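Local coordinates for 4-hydroxybenzoyl-CoA thioesterase (Pseudomonas sp. CBS3, PDB 1LO7), which hydrolyses the thioester of 4-hydroxybenzoyl-CoA to 4-hydroxybenzoate and coenzyme A, the last step in the conversion of 4-chlorobenzoate to 4-hydroxybenzoate, at residues N37-C42 / R117-N122. Sequence-based numbering, arbitrary orientation. Where two conformers were deposited one is given.
With 4CO (4-hydroxyphenacyl coenzyme A), chain B.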
ATOM      1  N   ASN A  37     -16.101  -8.301  -3.255  1.00 10.85           N
ATOM      2  CA  ASN A  37     -17.375  -7.601  -3.330  1.00 10.77           C
ATOM      3  C   ASN A  37     -18.387  -8.432  -4.137  1.00 16.85           C
ATOM      4  O   ASN A  37     -19.614  -8.470  -3.852  1.00 12.79           O
ATOM      5  CB  ASN A  37     -17.179  -6.204  -3.987  1.00  9.35           C
ATOM      6  CG  ASN A  37     -18.529  -5.458  -4.105  1.00 10.71           C
ATOM      7  OD1 ASN A  37     -19.072  -4.967  -3.081  1.00 14.62           O
ATOM      8  ND2 ASN A  37     -19.077  -5.394  -5.309  1.00 12.30           N
ATOM      9  N   TYR A  38     -17.867  -9.092  -5.192  1.00 11.44           N
ATOM     10  CA  TYR A  38     -18.726  -9.932  -6.039  1.00  8.45           C
ATOM     11  C   TYR A  38     -19.342 -11.015  -5.187  1.00 12.39           C
ATOM     12  O   TYR A  38     -20.541 -11.203  -5.177  1.00 11.28           O
ATOM     13  CB  TYR A  38     -17.855 -10.592  -7.123  1.00 10.34           C
ATOM     14  CG  TYR A  38     -18.583 -11.622  -7.941  1.00 10.26           C
ATOM     15  CD1 TYR A  38     -19.338 -11.253  -9.060  1.00 13.56           C
ATOM     16  CD2 TYR A  38     -18.499 -12.971  -7.595  1.00 14.54           C
ATOM     17  CE1 TYR A  38     -20.007 -12.215  -9.824  1.00 16.19           C
ATOM     18  CE2 TYR A  38     -19.157 -13.952  -8.342  1.00 15.89           C
ATOM     19  CZ  TYR A  38     -19.910 -13.561  -9.450  1.00 18.39           C
ATOM     20  OH  TYR A  38     -20.544 -14.552 -10.155  1.00 19.36           O
ATOM     21  N   PHE A  39     -18.511 -11.739  -4.436  1.00  9.56           N
ATOM     22  CA  PHE A  39     -19.054 -12.800  -3.615  1.00  9.77           C
ATOM     23  C   PHE A  39     -20.005 -12.275  -2.535  1.00 15.91           C
ATOM     24  O   PHE A  39     -21.050 -12.912  -2.292  1.00 16.53           O
ATOM     25  CB  PHE A  39     -17.903 -13.619  -2.977  1.00  8.03           C
ATOM     26  CG  PHE A  39     -17.157 -14.402  -4.030  1.00  8.52           C
ATOM     27  CD1 PHE A  39     -17.852 -15.340  -4.785  1.00 11.74           C
ATOM     28  CD2 PHE A  39     -15.793 -14.213  -4.293  1.00 15.15           C
ATOM     29  CE1 PHE A  39     -17.213 -16.089  -5.776  1.00 11.88           C
ATOM     30  CE2 PHE A  39     -15.141 -14.945  -5.292  1.00 13.80           C
ATOM     31  CZ  PHE A  39     -15.852 -15.897  -6.027  1.00 10.99           C
ATOM     32  N   ILE A  40     -19.647 -11.135  -1.870  1.00 10.50           N
ATOM     33  CA  ILE A  40     -20.519 -10.592  -0.816  1.00  9.50           C
ATOM     34  C   ILE A  40     -21.883 -10.210  -1.399  1.00 13.22           C
ATOM     35  O   ILE A  40     -22.949 -10.507  -0.811  1.00 12.63           O
ATOM     36  CB  ILE A  40     -19.884  -9.406  -0.088  1.00  9.56           C
ATOM     37  CG1 ILE A  40     -18.692  -9.838   0.767  1.00  9.58           C
ATOM     38  CG2 ILE A  40     -20.904  -8.617   0.736  1.00 12.20           C
ATOM     39  CD1 ILE A  40     -19.058 -10.675   1.998  1.00 12.54           C
ATOM     40  N   LYS A  41     -21.839  -9.578  -2.566  1.00 10.47           N
ATOM     41  CA  LYS A  41     -23.065  -9.171  -3.193  1.00 11.50           C
ATOM     42  C   LYS A  41     -23.855 -10.359  -3.645  1.00 16.69           C
ATOM     43  O   LYS A  41     -25.080 -10.299  -3.716  1.00 16.14           O
ATOM     44  CB  LYS A  41     -22.826  -8.163  -4.307  1.00 11.77           C
ATOM     45  CG  LYS A  41     -22.308  -6.823  -3.751  1.00 16.05           C
ATOM     46  CD  LYS A  41     -23.375  -6.073  -2.935  1.00 21.14           C
ATOM     47  CE  LYS A  41     -22.999  -4.637  -2.576  1.00 22.79           C
ATOM     48  NZ  LYS A  41     -21.680  -4.610  -1.952  1.00 35.13           N
ATOM     49  N   CYS A  42     -23.158 -11.443  -3.973  1.00 12.14           N
ATOM     50  CA  CYS A  42     -23.851 -12.647  -4.405  1.00 11.89           C
ATOM     51  C   CYS A  42     -24.476 -13.405  -3.222  1.00 14.50           C
ATOM     52  O   CYS A  42     -25.216 -14.370  -3.411  1.00 18.78           O
ATOM     53  CB  CYS A  42     -22.978 -13.575  -5.258  1.00 13.50           C
ATOM     54  SG  CYS A  42     -22.808 -12.914  -6.934  1.00 15.26           S
ATOM     55  N   ARG A 117      -8.720 -17.993  -9.420  1.00  8.99           N
ATOM     56  CA  ARG A 117      -8.643 -18.160  -7.989  1.00  7.99           C
ATOM     57  C   ARG A 117      -9.239 -19.495  -7.573  1.00 12.41           C
ATOM     58  O   ARG A 117      -9.810 -20.253  -8.394  1.00 10.00           O
ATOM     59  CB  ARG A 117      -9.468 -17.040  -7.339  1.00  9.75           C
ATOM     60  CG  ARG A 117      -8.819 -15.640  -7.404  1.00 10.35           C
ATOM     61  CD  ARG A 117      -9.818 -14.573  -6.987  1.00  7.69           C
ATOM     62  NE  ARG A 117      -9.357 -13.178  -7.129  1.00  9.32           N
ATOM     63  CZ  ARG A 117      -8.838 -12.465  -6.127  1.00 11.58           C
ATOM     64  NH1 ARG A 117      -8.638 -12.971  -4.888  1.00  9.05           N
ATOM     65  NH2 ARG A 117      -8.514 -11.195  -6.391  1.00 10.53           N
ATOM     66  N   VAL A 118      -9.117 -19.770  -6.279  1.00 11.62           N
ATOM     67  CA  VAL A 118      -9.676 -21.005  -5.731  1.00  8.57           C
ATOM     68  C   VAL A 118     -10.161 -20.720  -4.362  1.00  9.50           C
ATOM     69  O   VAL A 118      -9.663 -19.802  -3.714  1.00  9.55           O
ATOM     70  CB  VAL A 118      -8.622 -22.067  -5.565  1.00  9.81           C
ATOM     71  CG1 VAL A 118      -8.023 -22.448  -6.908  1.00 10.49           C
ATOM     72  CG2 VAL A 118      -7.555 -21.651  -4.553  1.00 10.90           C
ATOM     73  N   PHE A 119     -11.153 -21.512  -3.921  1.00 11.49           N
ATOM     74  CA  PHE A 119     -11.657 -21.423  -2.551  1.00 11.06           C
ATOM     75  C   PHE A 119     -10.648 -22.227  -1.774  1.00 10.26           C
ATOM     76  O   PHE A 119     -10.216 -23.250  -2.248  1.00 13.14           O
ATOM     77  CB  PHE A 119     -13.056 -21.996  -2.353  1.00 10.44           C
ATOM     78  CG  PHE A 119     -14.087 -20.987  -2.807  1.00  8.29           C
ATOM     79  CD1 PHE A 119     -14.586 -20.026  -1.931  1.00  9.85           C
ATOM     80  CD2 PHE A 119     -14.532 -20.988  -4.129  1.00 12.91           C
ATOM     81  CE1 PHE A 119     -15.550 -19.117  -2.351  1.00 11.85           C
ATOM     82  CE2 PHE A 119     -15.493 -20.075  -4.562  1.00 12.33           C
ATOM     83  CZ  PHE A 119     -15.992 -19.128  -3.668  1.00  9.91           C
ATOM     84  N   ALA A 120     -10.220 -21.755  -0.609  1.00 11.03           N
ATOM     85  CA  ALA A 120      -9.220 -22.535   0.063  1.00 10.09           C
ATOM     86  C   ALA A 120      -9.407 -22.559   1.554  1.00 13.53           C
ATOM     87  O   ALA A 120     -10.171 -21.799   2.126  1.00 12.46           O
ATOM     88  CB  ALA A 120      -7.827 -21.952  -0.216  1.00 11.32           C
ATOM     89  N   MET A 121      -8.619 -23.449   2.155  1.00 13.70           N
ATOM     90  CA  MET A 121      -8.593 -23.621   3.581  1.00 11.99           C
ATOM     91  C   MET A 121      -7.172 -23.570   4.013  1.00 12.39           C
ATOM     92  O   MET A 121      -6.290 -23.795   3.208  1.00 13.50           O
ATOM     93  CB  MET A 121      -9.341 -24.878   3.963  0.50 15.20           C
ATOM     94  CG  MET A 121     -10.786 -24.537   3.669  0.50 22.69           C
ATOM     95  SD  MET A 121     -11.841 -25.808   4.262  0.50 26.51           S
ATOM     96  CE  MET A 121     -10.601 -27.121   4.092  0.50 20.73           C
ATOM     97  N   ASN A 122      -6.955 -23.246   5.274  1.00 13.13           N
ATOM     98  CA  ASN A 122      -5.615 -23.226   5.857  1.00 13.54           C
ATOM     99  C   ASN A 122      -5.542 -24.449   6.771  1.00 16.97           C
ATOM    100  O   ASN A 122      -6.223 -24.480   7.779  1.00 17.15           O
ATOM    101  CB  ASN A 122      -5.242 -21.969   6.670  1.00 12.53           C
ATOM    102  CG  ASN A 122      -4.621 -20.936   5.756  1.00 21.31           C
ATOM    103  OD1 ASN A 122      -3.927 -21.271   4.777  1.00 23.60           O
ATOM    104  ND2 ASN A 122      -4.893 -19.675   6.065  1.00 17.70           N
TER
HETATM  105  N1A 4CO B 170      -2.938 -21.426 -13.816  1.00 13.46           N
HETATM  106  C2A 4CO B 170      -4.202 -21.944 -13.881  1.00 17.56           C
HETATM  107  N3A 4CO B 170      -4.810 -22.671 -12.981  1.00 11.61           N
HETATM  108  C4A 4CO B 170      -4.045 -22.873 -11.888  1.00 12.65           C
HETATM  109  C5A 4CO B 170      -2.750 -22.425 -11.691  1.00 12.37           C
HETATM  110  C6A 4CO B 170      -2.181 -21.653 -12.714  1.00 14.95           C
HETATM  111  N6A 4CO B 170      -0.962 -21.160 -12.642  1.00 18.38           N
HETATM  112  N7A 4CO B 170      -2.260 -22.841 -10.456  1.00 13.68           N
HETATM  113  C8A 4CO B 170      -3.263 -23.551  -9.922  1.00 14.59           C
HETATM  114  N9A 4CO B 170      -4.349 -23.619 -10.755  1.00 13.40           N
HETATM  115  C1D 4CO B 170      -5.590 -24.375 -10.560  1.00 13.03           C
HETATM  116  C2D 4CO B 170      -5.362 -25.878 -10.692  1.00 15.93           C
HETATM  117  O2D 4CO B 170      -5.293 -26.284 -12.060  1.00 19.55           O
HETATM  118  C3D 4CO B 170      -6.643 -26.380 -10.049  1.00 17.44           C
HETATM  119  O3D 4CO B 170      -7.752 -26.050 -10.845  1.00 20.03           O
HETATM  120  P3D 4CO B 170      -8.861 -27.111 -11.221  1.00 17.07           P
HETATM  121  O7A 4CO B 170      -8.356 -27.848 -12.362  1.00 35.28           O
HETATM  122  O8A 4CO B 170      -9.127 -27.986 -10.076  1.00 18.54           O
HETATM  123  O9A 4CO B 170     -10.142 -26.315 -11.592  1.00 15.98           O
HETATM  124  C4D 4CO B 170      -6.696 -25.435  -8.853  1.00 17.83           C
HETATM  125  O4D 4CO B 170      -5.929 -24.252  -9.236  1.00 15.65           O
HETATM  126  C5D 4CO B 170      -6.259 -25.979  -7.525  1.00 18.24           C
HETATM  127  O5D 4CO B 170      -4.847 -26.195  -7.590  1.00 20.34           O
HETATM  128  P1A 4CO B 170      -4.276 -27.587  -7.085  1.00 20.47           P
HETATM  129  O1A 4CO B 170      -2.866 -27.535  -7.501  1.00 19.71           O
HETATM  130  O2A 4CO B 170      -4.989 -28.714  -7.642  1.00 26.34           O
HETATM  131  O3A 4CO B 170      -4.435 -27.682  -5.574  1.00 16.88           O
HETATM  132  P2A 4CO B 170      -3.453 -27.261  -4.378  1.00 17.81           P
HETATM  133  O4A 4CO B 170      -4.243 -27.404  -3.136  1.00 16.32           O
HETATM  134  O5A 4CO B 170      -2.329 -28.194  -4.355  1.00 19.36           O
HETATM  135  O6A 4CO B 170      -2.716 -25.810  -4.624  1.00 15.58           O
HETATM  136  CBP 4CO B 170      -2.738 -23.609  -3.833  1.00 16.19           C
HETATM  137  CCP 4CO B 170      -3.531 -24.669  -4.601  1.00 18.53           C
HETATM  138  CDP 4CO B 170      -2.381 -24.098  -2.419  1.00 13.65           C
HETATM  139  CEP 4CO B 170      -3.511 -22.297  -3.811  1.00 18.34           C
HETATM  140  CAP 4CO B 170      -1.331 -23.431  -4.428  1.00 16.30           C
HETATM  141  OAP 4CO B 170      -1.420 -23.084  -5.811  1.00 12.62           O
HETATM  142  C9P 4CO B 170      -0.656 -22.182  -3.865  1.00 11.24           C
HETATM  143  O9P 4CO B 170      -0.361 -22.124  -2.690  1.00 14.09           O
HETATM  144  N8P 4CO B 170      -0.481 -21.056  -4.762  1.00 11.41           N
HETATM  145  C7P 4CO B 170      -0.048 -19.843  -4.060  1.00 12.59           C
HETATM  146  C6P 4CO B 170      -1.238 -18.978  -3.620  1.00 13.91           C
HETATM  147  C5P 4CO B 170      -0.720 -17.587  -3.236  1.00 15.50           C
HETATM  148  O5P 4CO B 170       0.144 -17.417  -2.383  1.00 12.73           O
HETATM  149  N4P 4CO B 170      -1.374 -16.525  -3.963  1.00  9.25           N
HETATM  150  C3P 4CO B 170      -0.843 -15.189  -3.732  1.00  9.85           C
HETATM  151  C2P 4CO B 170      -1.268 -14.644  -2.394  1.00 17.59           C
HETATM  152  S1P 4CO B 170      -2.920 -15.122  -1.885  1.00 18.77           S
HETATM  153  O1B 4CO B 170      -3.966 -12.033  -1.700  1.00 14.50           O
HETATM  154  C1B 4CO B 170      -4.333 -13.020  -1.087  1.00 11.31           C
HETATM  155  C2B 4CO B 170      -5.768 -13.297  -0.948  1.00  7.93           C
HETATM  156  C3B 4CO B 170      -6.177 -14.441  -0.220  1.00  9.97           C
HETATM  157  C4B 4CO B 170      -7.535 -14.704  -0.060  1.00  8.40           C
HETATM  158  C5B 4CO B 170      -8.487 -13.814  -0.600  1.00 11.15           C
HETATM  159  O2B 4CO B 170      -9.867 -14.027  -0.394  1.00 11.52           O
HETATM  160  C6B 4CO B 170      -8.062 -12.683  -1.350  1.00  8.06           C
HETATM  161  C7B 4CO B 170      -6.689 -12.421  -1.523  1.00  8.78           C
HETATM  162  CB  4CO B 170      -3.352 -13.976  -0.516  1.00 11.04           C
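F119 lays the far end of its ring over one face of F39, a T-shaped (edge-to-face) pair in which F119 supplies the edge. The closest atoms are F119 CZ and F39 CE1, 3.9 Å apart; the ring centres are separated by 5.4 Å and the planes meet at 63°. The two side chains come from opposite directions. The CA atoms of F39 and F119 are 11.4 Å apart; the two segments touch through these rings, and no hydrogen bond joins them. In F39, CG lies beside the backbone N and opposite the carbonyl carbon (chi1 -69°), which aims the ring at the strand. The contact is small but buried. Y38 CD2 lies over the opposite face of the F39 ring, offset toward its rim, so the ring is held between Y38 and F119. On the helix's other flank K41 NZ donates a 2.9 Å hydrogen bond to N37 OD1, 23° from the carbonyl plane.

R117 and V118, just before F119 on the strand, belong to the ligand pocket. R117 brings NH1 up to the rim of the phenacyl ring of 4-hydroxyphenacyl-CoA from one side of its plane, 3.6 Å from ligand C6B; that carbon lies at the edge of the guanidinium, in its plane. NH1 is hydrogen-bonded to T59 O, while NH2 makes salt bridges to D32 and E115, an arrangement that should fix the guanidinium's rotation. V118 CG1 packs against the ribose, 3.6 Å from O4D of the ligand.

F92 meets both phenylalanine rings, and Y136 of helix 134-140 also meets F119. The pair thus joins the last turns of helix 25-41, the long helix of the hot dog fold, to strand 107-123 of the antiparallel sheet that wraps it, where this strand runs between strands 56-68 and 126-130.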